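Local coordinates for protein glycoside Hydrolase (Bacteroides plebeius, PDB 5T3B) that probably hydrolyses glycosidic bonds in polysaccharides, as a family 50 glycoside hydrolase of a human gut bacterium, at residues 71-75 with 76-80; 222-225 with 226-230; 304-307 with 308-312; 342-345 with 346-349; 374-377 with 378-381. All blocks are in the same frame, centred on the assembly; numbering follows the deposited sequence.

Contact 1: residues 71-75 with 76-80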
loop_
_atom_site.group_PDB
_atom_site.type_symbol
_atom_site.label_atom_id
_atom_site.label_comp_id
_atom_site.label_asym_id
_atom_site.label_seq_id
_atom_site.Cartn_x
_atom_site.Cartn_y
_atom_site.Cartn_z
ATOM N N GLN A 71 -8.931 24.229 -7.640
ATOM C CA GLN A 71 -7.653 23.594 -8.007
ATOM C C GLN A 71 -6.571 24.661 -8.151
ATOM O O GLN A 71 -6.707 25.595 -8.907
ATOM C CB GLN A 71 -7.814 22.758 -9.241
ATOM C CG GLN A 71 -6.564 22.052 -9.651
ATOM C CD GLN A 71 -6.747 21.013 -10.713
ATOM O OE1 GLN A 71 -7.814 20.428 -10.896
ATOM N NE2 GLN A 71 -5.636 20.726 -11.391
ATOM N N GLN A 72 -5.478 24.463 -7.424
ATOM C CA GLN A 72 -4.454 25.470 -7.318
ATOM C C GLN A 72 -3.359 25.299 -8.356
ATOM O O GLN A 72 -3.030 26.259 -9.060
ATOM C CB GLN A 72 -3.910 25.536 -5.911
ATOM C CG GLN A 72 -4.972 25.958 -4.906
ATOM C CD GLN A 72 -4.411 26.126 -3.521
ATOM O OE1 GLN A 72 -3.206 26.158 -3.346
ATOM N NE2 GLN A 72 -5.291 26.233 -2.533
ATOM N N THR A 73 -2.814 24.072 -8.476
ATOM C CA THR A 73 -1.807 23.760 -9.433
ATOM C C THR A 73 -2.542 23.164 -10.624
ATOM O O THR A 73 -3.245 22.144 -10.507
ATOM C CB THR A 73 -0.797 22.736 -8.880
ATOM O OG1 THR A 73 -0.151 23.353 -7.765
ATOM C CG2 THR A 73 0.219 22.285 -9.976
ATOM N N LYS A 74 -2.358 23.799 -11.789
ATOM C CA LYS A 74 -3.203 23.566 -12.963
ATOM C C LYS A 74 -2.476 22.992 -14.179
ATOM O O LYS A 74 -3.137 22.627 -15.154
ATOM C CB LYS A 74 -3.940 24.855 -13.290
ATOM C CG LYS A 74 -4.755 25.521 -12.145
ATOM C CD LYS A 74 -5.331 26.882 -12.585
ATOM C CE LYS A 74 -5.903 27.790 -11.482
ATOM N NZ LYS A 74 -4.982 28.064 -10.318
ATOM N N THR A 75 -1.143 22.948 -14.144
ATOM C CA THR A 75 -0.365 22.420 -15.276
ATOM C C THR A 75 0.781 21.580 -14.746
ATOM O O THR A 75 1.271 21.773 -13.581
ATOM C CB THR A 75 0.219 23.533 -16.123
ATOM O OG1 THR A 75 1.251 24.231 -15.396
ATOM C CG2 THR A 75 -0.877 24.507 -16.605
ATOM N N GLN A 76 1.302 20.739 -15.628
ATOM C CA GLN A 76 2.459 19.957 -15.290
ATOM C C GLN A 76 3.688 20.816 -14.931
ATOM O O GLN A 76 4.412 20.461 -14.005
ATOM C CB GLN A 76 2.735 18.829 -16.288
ATOM C CG GLN A 76 3.285 19.237 -17.531
ATOM C CD GLN A 76 3.683 18.044 -18.338
ATOM O OE1 GLN A 76 4.759 18.030 -18.872
ATOM N NE2 GLN A 76 2.797 17.091 -18.466
ATOM N N ASP A 77 3.887 21.936 -15.637
ATOM C CA ASP A 77 5.022 22.802 -15.320
ATOM C C ASP A 77 4.881 23.463 -13.955
ATOM O O ASP A 77 5.856 23.558 -13.206
ATOM C CB ASP A 77 5.314 23.829 -16.407
ATOM C CG ASP A 77 5.737 23.184 -17.737
ATOM O OD1 ASP A 77 6.169 22.009 -17.804
ATOM O OD2 ASP A 77 5.604 23.856 -18.765
ATOM N N GLU A 78 3.691 23.946 -13.646
ATOM C CA GLU A 78 3.443 24.484 -12.323
ATOM C C GLU A 78 3.760 23.440 -11.274
ATOM O O GLU A 78 4.380 23.725 -10.254
ATOM C CB GLU A 78 1.979 25.009 -12.183
ATOM C CG GLU A 78 1.598 26.259 -12.994
ATOM C CD GLU A 78 0.123 26.641 -12.872
ATOM O OE1 GLU A 78 -0.647 25.988 -12.112
ATOM O OE2 GLU A 78 -0.190 27.648 -13.570
ATOM N N TYR A 79 3.290 22.239 -11.495
ATOM C CA TYR A 79 3.572 21.178 -10.514
ATOM C C TYR A 79 5.048 20.902 -10.332
ATOM O O TYR A 79 5.599 20.906 -9.227
ATOM C CB TYR A 79 2.903 19.862 -10.950
ATOM C CG TYR A 79 3.294 18.734 -10.029
ATOM C CD1 TYR A 79 2.924 18.797 -8.688
ATOM C CD2 TYR A 79 4.079 17.682 -10.460
ATOM C CE1 TYR A 79 3.320 17.814 -7.780
ATOM C CE2 TYR A 79 4.475 16.699 -9.571
ATOM C CZ TYR A 79 4.110 16.787 -8.225
ATOM O OH TYR A 79 4.552 15.823 -7.328
ATOM N N LEU A 80 5.723 20.696 -11.479
ATOM C CA LEU A 80 7.144 20.324 -11.389
ATOM C C LEU A 80 8.008 21.428 -10.793
ATOM O O LEU A 80 9.028 21.117 -10.161
ATOM C CB LEU A 80 7.675 19.809 -12.743
ATOM C CG LEU A 80 7.012 18.478 -13.159
ATOM C CD1 LEU A 80 7.400 18.272 -14.620
ATOM C CD2 LEU A 80 7.396 17.260 -12.301
#
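Thr75 and Glu78 face each other at the N-cap of helix 76-82. Two kinds of hydrogen bond hold this first turn. Those made by side chains come from both partners. Thr75 OG1 accepts from Glu78 N at 3.0 Å in a nearly straight bond (166°), because chi1 of 69° sets the hydroxyl between backbone N and carbonyl carbon, turned over the start of the helix. Glu78 reaches the other way: its extended chain crosses the threonine at about a right angle and lays OE1 on Lys74 N, 2.8 Å distant, the amide approaching on the anti side and 32° out of the carboxylate plane. An acid suits this first turn, where its negative charge probably complements the positive end of the helix dipole. Backbone to backbone, Tyr79 N donates to Thr75 O at 2.9 Å and opens the regular helical ladder.

The apolar share falls to Thr73, whose methyl CG2 packs 3.7 Å from Tyr79 CB while the phenol runs on into the protein and stacks on Trp470, its hydroxyl hydrogen-bonded to His162 and Arg124.

Lys74 bends at its last torsion; NZ donates to Gln72 O at 2.9 Å and lies 5.1 Å from Glu78 OE1, too far for a salt bridge. Gln71 NE2, also bonded to Asp467, meets Thr73 O at 2.9 Å, with the acceptor lying in the plane of the glutamine amide.

Contact 2: residues 222-225 with 226-230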
loop_
_atom_site.group_PDB
_atom_site.type_symbol
_atom_site.label_atom_id
_atom_site.label_comp_id
_atom_site.label_asym_id
_atom_site.label_seq_id
_atom_site.Cartn_x
_atom_site.Cartn_y
_atom_site.Cartn_z
ATOM N N ASP A 222 11.425 -22.628 15.574
ATOM C CA ASP A 222 12.766 -22.330 16.015
ATOM C C ASP A 222 13.510 -21.535 14.918
ATOM O O ASP A 222 13.478 -21.894 13.754
ATOM C CB ASP A 222 13.530 -23.597 16.319
ATOM C CG ASP A 222 13.120 -24.231 17.693
ATOM O OD1 ASP A 222 12.219 -23.736 18.419
ATOM O OD2 ASP A 222 13.740 -25.213 18.081
ATOM N N GLY A 223 14.170 -20.450 15.338
ATOM C CA GLY A 223 15.077 -19.745 14.471
ATOM C C GLY A 223 14.494 -18.570 13.687
ATOM O O GLY A 223 15.222 -17.932 12.946
ATOM N N TRP A 224 13.208 -18.277 13.898
ATOM C CA TRP A 224 12.540 -17.186 13.142
ATOM C C TRP A 224 13.288 -15.842 13.357
ATOM O O TRP A 224 13.644 -15.168 12.386
ATOM C CB TRP A 224 11.079 -17.107 13.517
ATOM C CG TRP A 224 10.394 -15.881 13.094
ATOM C CD1 TRP A 224 9.895 -14.934 13.915
ATOM C CD2 TRP A 224 10.123 -15.393 11.747
ATOM N NE1 TRP A 224 9.305 -13.919 13.215
ATOM C CE2 TRP A 224 9.451 -14.168 11.876
ATOM C CE3 TRP A 224 10.367 -15.885 10.480
ATOM C CZ2 TRP A 224 9.051 -13.424 10.764
ATOM C CZ3 TRP A 224 9.961 -15.157 9.395
ATOM C CH2 TRP A 224 9.325 -13.949 9.549
ATOM N N ASP A 225 13.476 -15.464 14.632
ATOM C CA ASP A 225 14.066 -14.150 14.883
ATOM C C ASP A 225 15.487 -14.054 14.296
ATOM O O ASP A 225 15.852 -13.038 13.692
ATOM C CB ASP A 225 14.166 -13.846 16.375
ATOM C CG ASP A 225 12.884 -13.515 17.070
ATOM O OD1 ASP A 225 11.850 -13.457 16.497
ATOM O OD2 ASP A 225 12.896 -13.445 18.359
ATOM N N GLU A 226 16.275 -15.103 14.501
ATOM C CA GLU A 226 17.603 -15.109 13.987
ATOM C C GLU A 226 17.693 -15.111 12.457
ATOM O O GLU A 226 18.556 -14.472 11.847
ATOM C CB GLU A 226 18.429 -16.277 14.540
ATOM C CG GLU A 226 19.879 -16.315 14.108
ATOM C CD GLU A 226 20.696 -15.014 14.299
ATOM O OE1 GLU A 226 20.505 -14.271 15.318
ATOM O OE2 GLU A 226 21.518 -14.735 13.354
ATOM N N TRP A 227 16.790 -15.873 11.849
ATOM C CA TRP A 227 16.747 -15.957 10.419
ATOM C C TRP A 227 16.441 -14.546 9.822
ATOM O O TRP A 227 17.070 -14.121 8.852
ATOM C CB TRP A 227 15.717 -16.987 9.915
ATOM C CG TRP A 227 15.609 -16.964 8.426
ATOM C CD1 TRP A 227 16.384 -17.630 7.550
ATOM C CD2 TRP A 227 14.766 -16.151 7.651
ATOM N NE1 TRP A 227 16.055 -17.313 6.271
ATOM C CE2 TRP A 227 15.079 -16.377 6.317
ATOM C CE3 TRP A 227 13.762 -15.250 7.951
ATOM C CZ2 TRP A 227 14.433 -15.677 5.263
ATOM C CZ3 TRP A 227 13.120 -14.565 6.901
ATOM C CH2 TRP A 227 13.486 -14.770 5.598
ATOM N N CYS A 228 15.511 -13.822 10.451
ATOM C CA CYS A 228 15.240 -12.488 9.942
ATOM C C CYS A 228 16.503 -11.617 9.939
ATOM O O CYS A 228 16.763 -10.832 9.013
ATOM C CB CYS A 228 14.081 -11.836 10.752
ATOM S SG CYS A 228 12.461 -12.470 10.439
ATOM N N LYS A 229 17.255 -11.678 11.054
ATOM C CA LYS A 229 18.519 -10.906 11.130
ATOM C C LYS A 229 19.459 -11.257 9.958
ATOM O O LYS A 229 20.063 -10.396 9.329
ATOM C CB LYS A 229 19.168 -11.093 12.493
ATOM C CG LYS A 229 18.435 -10.355 13.605
ATOM C CD LYS A 229 18.920 -10.633 14.986
ATOM C CE LYS A 229 18.171 -9.811 16.007
ATOM N NZ LYS A 229 18.746 -10.053 17.339
ATOM N N GLU A 230 19.642 -12.539 9.719
ATOM C CA GLU A 230 20.500 -13.017 8.655
ATOM C C GLU A 230 20.002 -12.556 7.302
ATOM O O GLU A 230 20.780 -12.115 6.476
ATOM C CB GLU A 230 20.658 -14.528 8.733
ATOM C CG GLU A 230 21.412 -14.959 9.976
ATOM C CD GLU A 230 21.496 -16.457 10.162
ATOM O OE1 GLU A 230 21.128 -17.216 9.213
ATOM O OE2 GLU A 230 21.928 -16.899 11.281
#
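Cys228 rests its sulfur on the indole of Trp224. SG stands 3.5 Å from the centroid of the six-membered ring and only 11° off the ring normal, so the approach is squarely over the face, and CZ2 and CH2 are its nearest ring atoms. The cysteine can do this because SG lies anti to its own carbonyl carbon (chi1 -73°), which turns the thiol back along the helix toward the residue one turn earlier. A small, polarisable sulfur suits the place, since it meets the flat electron-rich ring closely without a bulky chain. Beside it, the two tryptophans make a lighter contact, Trp224 CZ3 lying 4.1 Å from Trp227 CE3 where the rings cross at a slant.

The backbone of helix 224-232 sets this spacing. Its first turn begins with Trp227 N donating to Gly223 O at 2.8 Å, and Cys228 N follows with Trp224 O at 3.0 Å; the second bond fixes the four-residue step that brings sulfur and ring together. Gly223, at the N-cap, has a phi of 93°, where a CB would jam against the carbonyl of the residue before, so glycine is the natural choice. The next bond, Lys229 N to Asp225 O, is longer at 3.3 Å.

Farther out, Tyr231, one turn on in the same helix, stacks on Trp227. Of the neighbouring helices, 195-203 supplies Phe199, which meets both indoles edge-to-face. Trp224 NE1 donates to the carbonyl oxygen of Lys313 on helix 300-324, whose Ile318 and Ala321 touch Cys228.

Contact 3: residues 304-307 with 308-312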
loop_
_atom_site.group_PDB
_atom_site.type_symbol
_atom_site.label_atom_id
_atom_site.label_comp_id
_atom_site.label_asym_id
_atom_site.label_seq_id
_atom_site.Cartn_x
_atom_site.Cartn_y
_atom_site.Cartn_z
ATOM N N ASN A 304 -8.867 -12.832 17.616
ATOM C CA ASN A 304 -8.275 -11.576 17.223
ATOM C C ASN A 304 -7.041 -11.307 18.035
ATOM O O ASN A 304 -6.025 -10.856 17.475
ATOM C CB ASN A 304 -9.277 -10.444 17.318
ATOM C CG ASN A 304 -10.337 -10.533 16.259
ATOM O OD1 ASN A 304 -10.221 -11.279 15.277
ATOM N ND2 ASN A 304 -11.444 -9.890 16.524
ATOM N N GLU A 305 -7.086 -11.543 19.356
ATOM C CA GLU A 305 -5.914 -11.395 20.184
ATOM C C GLU A 305 -4.781 -12.306 19.774
ATOM O O GLU A 305 -3.622 -11.885 19.691
ATOM C CB GLU A 305 -6.264 -11.639 21.653
ATOM C CG GLU A 305 -5.102 -11.309 22.549
ATOM C CD GLU A 305 -5.404 -11.465 24.028
ATOM O OE1 GLU A 305 -6.568 -11.753 24.379
ATOM O OE2 GLU A 305 -4.433 -11.332 24.837
ATOM N N PHE A 306 -5.109 -13.563 19.485
ATOM C CA PHE A 306 -4.082 -14.510 19.056
ATOM C C PHE A 306 -3.423 -14.073 17.744
ATOM O O PHE A 306 -2.209 -14.150 17.603
ATOM C CB PHE A 306 -4.640 -15.940 18.943
ATOM C CG PHE A 306 -3.629 -16.932 18.506
ATOM C CD1 PHE A 306 -2.642 -17.339 19.359
ATOM C CD2 PHE A 306 -3.633 -17.392 17.220
ATOM C CE1 PHE A 306 -1.660 -18.224 18.904
ATOM C CE2 PHE A 306 -2.654 -18.228 16.743
ATOM C CZ PHE A 306 -1.680 -18.698 17.594
ATOM N N ALA A 307 -4.255 -13.635 16.778
ATOM C CA ALA A 307 -3.707 -13.109 15.551
ATOM C C ALA A 307 -2.742 -11.940 15.814
ATOM O O ALA A 307 -1.730 -11.782 15.147
ATOM C CB ALA A 307 -4.857 -12.724 14.609
ATOM N N GLY A 308 -3.098 -11.074 16.766
ATOM C CA GLY A 308 -2.229 -10.002 17.202
ATOM C C GLY A 308 -0.889 -10.468 17.746
ATOM O O GLY A 308 0.135 -9.838 17.518
ATOM N N ILE A 309 -0.886 -11.556 18.529
ATOM C CA ILE A 309 0.352 -12.148 19.036
ATOM C C ILE A 309 1.211 -12.639 17.885
ATOM O O ILE A 309 2.430 -12.396 17.841
ATOM C CB ILE A 309 0.077 -13.308 20.048
ATOM C CG1 ILE A 309 -0.506 -12.688 21.325
ATOM C CG2 ILE A 309 1.322 -14.119 20.270
ATOM C CD1 ILE A 309 -1.118 -13.701 22.206
ATOM N N CYS A 310 0.577 -13.265 16.908
ATOM C CA CYS A 310 1.295 -13.681 15.716
ATOM C C CYS A 310 1.937 -12.495 14.996
ATOM O O CYS A 310 3.095 -12.506 14.600
ATOM C CB CYS A 310 0.329 -14.408 14.740
ATOM S SG CYS A 310 -0.314 -15.952 15.297
ATOM N N ALA A 311 1.152 -11.413 14.868
ATOM C CA ALA A 311 1.630 -10.209 14.251
ATOM C C ALA A 311 2.765 -9.599 15.019
ATOM O O ALA A 311 3.737 -9.090 14.423
ATOM C CB ALA A 311 0.496 -9.223 14.016
ATOM N N GLU A 312 2.642 -9.583 16.347
ATOM C CA GLU A 312 3.727 -9.071 17.188
ATOM C C GLU A 312 5.034 -9.825 16.946
ATOM O O GLU A 312 6.087 -9.197 16.742
ATOM C CB GLU A 312 3.309 -9.154 18.676
ATOM C CG GLU A 312 4.449 -9.034 19.644
ATOM C CD GLU A 312 4.736 -7.620 20.064
ATOM O OE1 GLU A 312 5.880 -7.426 20.572
ATOM O OE2 GLU A 312 3.818 -6.752 19.905
#
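Cys310 reaches back one helical turn to Phe306, and its side chain can be followed atom by atom. CB comes first: it lies 3.4 Å from Ala307 O and somewhat farther from Phe306 O, close against the carbonyls of the preceding turn. From there chi1 of -66° puts SG anti to the carbonyl carbon, and the sulfur swings back toward the start of the helix. At the tip, SG is 3.5 Å from Phe306 O and 3.6 Å from Phe306 CE2, with CZ little farther off. Measured to the ring centroid, the sulfur is 4.1 Å away and 30° off the normal, an oblique sulfur-aromatic contact centred on the CE2 side of the phenyl. Phe306 meets it because its CG is anti to the backbone N (chi1 180°), sending the ring out beside its carbonyl.

This is an i to i+4 pair within helix 300-324. Cys310 N bonds to Phe306 O at 3.0 Å, and the same step recurs with Ala311 N to Ala307 O at 2.9 Å and Ile309 N to Glu305 O at 3.0 Å. The small residues Ala307 and Ala311 suit a side on which helix 345-354 lies close, with Ile347 and Ala350 against them. Phe306 faces elsewhere, toward Phe285 and Phe268, while Leu264, Ile216 and Phe220 touch Cys310.

In so apolar a setting the attraction is probably mostly dispersion: a polarisable thiol and a benzene ring pack against one another, and the backbone amides and carbonyls of this turn satisfy each other along the helix.

Contact 4: residues 342-345 with 346-349. With EDO (1,2-ethanediol), chain L.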
loop_
_atom_site.group_PDB
_atom_site.type_symbol
_atom_site.label_atom_id
_atom_site.label_comp_id
_atom_site.label_asym_id
_atom_site.label_seq_id
_atom_site.Cartn_x
_atom_site.Cartn_y
_atom_site.Cartn_z
ATOM N N LYS A 342 -6.761 -6.170 8.407
ATOM C CA LYS A 342 -6.616 -4.728 8.530
ATOM C C LYS A 342 -7.580 -4.073 9.534
ATOM O O LYS A 342 -7.368 -2.962 9.963
ATOM C CB LYS A 342 -6.691 -4.032 7.188
ATOM C CG LYS A 342 -8.072 -4.030 6.583
ATOM C CD LYS A 342 -8.180 -3.263 5.257
ATOM C CE LYS A 342 -9.583 -3.227 4.667
ATOM N NZ LYS A 342 -10.001 -4.553 4.202
ATOM N N TYR A 343 -8.665 -4.788 9.866
ATOM C CA TYR A 343 -9.617 -4.287 10.807
ATOM C C TYR A 343 -9.384 -4.782 12.213
ATOM O O TYR A 343 -10.071 -4.394 13.148
ATOM C CB TYR A 343 -11.067 -4.668 10.375
ATOM C CG TYR A 343 -11.539 -4.005 9.089
ATOM C CD1 TYR A 343 -11.691 -2.632 9.006
ATOM C CD2 TYR A 343 -11.903 -4.758 7.993
ATOM C CE1 TYR A 343 -12.156 -2.029 7.835
ATOM C CE2 TYR A 343 -12.407 -4.185 6.842
ATOM C CZ TYR A 343 -12.529 -2.823 6.749
ATOM O OH TYR A 343 -13.033 -2.249 5.583
ATOM N N ASN A 344 -8.406 -5.654 12.391
ATOM C CA ASN A 344 -8.137 -6.228 13.724
ATOM C C ASN A 344 -7.257 -5.310 14.510
ATOM O O ASN A 344 -6.074 -5.187 14.206
ATOM C CB ASN A 344 -7.499 -7.611 13.520
ATOM C CG ASN A 344 -7.161 -8.330 14.802
ATOM O OD1 ASN A 344 -7.147 -7.747 15.863
ATOM N ND2 ASN A 344 -6.843 -9.601 14.704
ATOM N N SER A 345 -7.805 -4.683 15.556
ATOM C CA SER A 345 -7.085 -3.722 16.332
ATOM C C SER A 345 -5.824 -4.297 16.943
ATOM O O SER A 345 -4.890 -3.565 17.171
ATOM C CB SER A 345 -7.950 -3.115 17.424
ATOM O OG SER A 345 -8.439 -4.094 18.305
ATOM N N TYR A 346 -5.828 -5.608 17.273
ATOM C CA TYR A 346 -4.631 -6.183 17.852
ATOM C C TYR A 346 -3.469 -6.246 16.871
ATOM O O TYR A 346 -2.302 -6.131 17.244
ATOM C CB TYR A 346 -4.867 -7.579 18.425
ATOM C CG TYR A 346 -5.826 -7.606 19.591
ATOM C CD1 TYR A 346 -5.356 -7.402 20.882
ATOM C CD2 TYR A 346 -7.155 -7.882 19.424
ATOM C CE1 TYR A 346 -6.217 -7.466 21.958
ATOM C CE2 TYR A 346 -8.023 -7.978 20.493
ATOM C CZ TYR A 346 -7.553 -7.741 21.753
ATOM O OH TYR A 346 -8.411 -7.811 22.798
ATOM N N ILE A 347 -3.791 -6.486 15.598
ATOM C CA ILE A 347 -2.757 -6.530 14.553
ATOM C C ILE A 347 -2.251 -5.103 14.281
ATOM O O ILE A 347 -1.058 -4.875 14.150
ATOM C CB ILE A 347 -3.292 -7.180 13.291
ATOM C CG1 ILE A 347 -3.547 -8.661 13.529
ATOM C CG2 ILE A 347 -2.341 -6.999 12.109
ATOM C CD1 ILE A 347 -4.156 -9.378 12.388
ATOM N N ILE A 348 -3.178 -4.163 14.196
ATOM C CA ILE A 348 -2.790 -2.761 13.998
ATOM C C ILE A 348 -1.907 -2.283 15.159
ATOM O O ILE A 348 -0.946 -1.552 14.928
ATOM C CB ILE A 348 -3.978 -1.845 13.765
ATOM C CG1 ILE A 348 -4.779 -2.283 12.527
ATOM C CG2 ILE A 348 -3.572 -0.391 13.580
ATOM C CD1 ILE A 348 -4.091 -2.149 11.176
ATOM N N LYS A 349 -2.236 -2.673 16.411
ATOM C CA LYS A 349 -1.394 -2.333 17.538
ATOM C C LYS A 349 0.004 -2.864 17.371
ATOM O O LYS A 349 1.013 -2.139 17.572
ATOM C CB LYS A 349 -2.008 -2.818 18.822
ATOM C CG LYS A 349 -1.159 -2.423 20.022
ATOM C CD LYS A 349 -1.938 -2.739 21.303
ATOM C CE LYS A 349 -1.124 -2.290 22.516
ATOM N NZ LYS A 349 -0.583 -3.477 23.202
HETATM C C1 EDO L . -10.261 -6.750 17.945
HETATM O O1 EDO L . -10.775 -5.760 18.829
HETATM C C2 EDO L . -11.060 -6.545 16.698
HETATM O O2 EDO L . -10.645 -5.377 16.023
#
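Asn344 sends its carboxamide across the start of the next helix, with its plane almost perpendicular (87°) to the ring of Tyr346. OD1 sits at the edge of that ring, near its plane, 3.6 Å from Tyr346 CD2. The same oxygen accepts from Tyr346 N at 2.9 Å, a bent bond in which the donor lies 33° out of the carbonyl plane. Chi1 of 180° carries the amide here, placing CG beside the residue's own carbonyl carbon.

Ile347 meets the other end of the amide at about a right angle: its CG1 and CD1 lie against ND2, with CD1 at 3.6 Å. That nitrogen donates to Asn304 O of helix 300-324. Asparagine is thus the N-cap of helix 345-354, and its backbone oxygen also accepts from Ile348 N at 3.1 Å, nearly along the C=O axis. With an alanine here, Tyr346 N is likely to lose its cap, Asn304 O its side-chain donor and Ile347 the cover on its flank.

Ile348 turns CD1 onto Lys342 O at 3.6 Å. Ser345 OG turns to a bound 1,2-ethanediol, probably from the crystallisation liquor: OG is 2.9 Å from its O1, while Ser345 N donates to O2 at 3.0 Å. The diol carbon C1 lies 3.6 Å from Tyr346 CE2, and the phenol beyond bonds to Glu301.

Contact 5: residues 374-377 with 378-381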
loop_
_atom_site.group_PDB
_atom_site.type_symbol
_atom_site.label_atom_id
_atom_site.label_comp_id
_atom_site.label_asym_id
_atom_site.label_seq_id
_atom_site.Cartn_x
_atom_site.Cartn_y
_atom_site.Cartn_z
ATOM N N ASP A 374 -9.418 6.551 11.787
ATOM C CA ASP A 374 -9.181 7.150 13.103
ATOM C C ASP A 374 -8.842 6.101 14.159
ATOM O O ASP A 374 -7.969 6.293 14.996
ATOM C CB ASP A 374 -10.421 7.892 13.578
ATOM C CG ASP A 374 -10.714 9.203 12.822
ATOM O OD1 ASP A 374 -9.877 9.642 11.998
ATOM O OD2 ASP A 374 -11.800 9.789 13.057
ATOM N N GLY A 375 -9.512 4.959 14.113
ATOM C CA GLY A 375 -9.128 3.852 14.944
ATOM C C GLY A 375 -7.697 3.419 14.734
ATOM O O GLY A 375 -6.963 3.155 15.703
ATOM N N TRP A 376 -7.293 3.325 13.470
ATOM C CA TRP A 376 -5.912 2.972 13.171
ATOM C C TRP A 376 -4.923 3.945 13.819
ATOM O O TRP A 376 -3.839 3.549 14.237
ATOM C CB TRP A 376 -5.657 2.851 11.662
ATOM C CG TRP A 376 -6.387 1.741 11.031
ATOM C CD1 TRP A 376 -6.913 0.647 11.619
ATOM C CD2 TRP A 376 -6.758 1.630 9.635
ATOM N NE1 TRP A 376 -7.560 -0.152 10.699
ATOM C CE2 TRP A 376 -7.458 0.433 9.472
ATOM C CE3 TRP A 376 -6.512 2.414 8.506
ATOM C CZ2 TRP A 376 -7.943 0.033 8.250
ATOM C CZ3 TRP A 376 -6.991 2.008 7.287
ATOM C CH2 TRP A 376 -7.736 0.839 7.162
ATOM N N LYS A 377 -5.262 5.232 13.796
ATOM C CA LYS A 377 -4.399 6.204 14.406
ATOM C C LYS A 377 -4.159 5.903 15.878
ATOM O O LYS A 377 -3.023 5.934 16.364
ATOM C CB LYS A 377 -4.968 7.593 14.223
ATOM C CG LYS A 377 -4.039 8.702 14.682
ATOM C CD LYS A 377 -4.741 10.044 14.751
ATOM C CE LYS A 377 -5.185 10.541 13.377
ATOM N NZ LYS A 377 -5.854 11.889 13.492
ATOM N N ASN A 378 -5.241 5.617 16.592
ATOM C CA ASN A 378 -5.138 5.343 18.028
ATOM C C ASN A 378 -4.471 4.015 18.279
ATOM O O ASN A 378 -3.572 3.868 19.101
ATOM C CB ASN A 378 -6.518 5.349 18.645
ATOM C CG ASN A 378 -7.211 6.664 18.477
ATOM O OD1 ASN A 378 -6.580 7.685 18.463
ATOM N ND2 ASN A 378 -8.506 6.635 18.355
ATOM N N GLN A 379 -4.915 3.002 17.567
ATOM C CA GLN A 379 -4.402 1.663 17.753
ATOM C C GLN A 379 -2.897 1.545 17.543
ATOM O O GLN A 379 -2.171 0.845 18.250
ATOM C CB GLN A 379 -5.145 0.654 16.911
ATOM C CG GLN A 379 -6.611 0.529 17.286
ATOM C CD GLN A 379 -7.474 0.043 16.142
ATOM O OE1 GLN A 379 -6.991 -0.555 15.174
ATOM N NE2 GLN A 379 -8.739 0.270 16.260
ATOM N N ALA A 380 -2.443 2.235 16.484
ATOM C CA ALA A 380 -1.058 2.187 16.078
ATOM C C ALA A 380 -0.171 3.133 16.896
ATOM O O ALA A 380 1.012 3.265 16.582
ATOM C CB ALA A 380 -0.939 2.572 14.635
ATOM N N GLY A 381 -0.716 3.811 17.930
ATOM C CA GLY A 381 0.117 4.677 18.686
ATOM C C GLY A 381 0.611 5.875 17.920
ATOM O O GLY A 381 1.676 6.407 18.223
HETATM O O HOH W 1 -7.977 8.861 16.344
HETATM O O HOH W 2 -8.622 -1.664 13.285
#
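The carbonyl oxygen of Asp374 is gripped by two donors: Asn378 N at 3.2 Å, and a water at 2.9 Å that also donates to Asn378 OD1 in one of the two conformers of that side chain. Next in line, Gln379 N meets Gly375 O at 2.8 Å in a nearly straight bond of 170°.

These are the last turns of helix 370-379, which follows strand 358-361 and precedes strand 385-394. The helix ends in a Schellman motif, where Gly381 takes a phi of 67° that favours glycine and gives its N-H to Asn378 O.

Gln379 folds its chain over Gly375, CG lying 3.1 Å from Gly375 O; a CB at Gly375 would crowd Gln379 NE2, so glycine suits. The glutamine amide stands 76° from the plane of the Trp376 indole and brings OE1 to the ring edge, 3.8 Å from CD1. A second water donates to Gln379 OE1 at 2.7 Å and accepts a weak bond from Trp376 NE1. A leucine in place of Gln379 would probably leave this water without its acceptor and put an apolar tip at the indole edge.

Overall arrangement
From the N terminus the five contacts come in series, none nested and none crossing. Contact 1 closes the loop after strand 56-60 onto helix 76-82, on the far side of the chain's centre from contacts 2, 3 and 4, about 48 Å from contact 2 between centres. Contact 2 starts helix 224-232, which packs on helix 300-324, the carrier of contact 3. Contact 4 closes the loop before helix 345-354 and lies beside contact 3, centres about 9 Å apart, with Ala307 CB packing 3.7 Å from Asn344 ND2. Contact 5 ends helix 370-379 and touches contact 4 where Ser345 CA meets Gln379 OE1 at 3.4 Å, so 3, 4 and 5 link three successive helices.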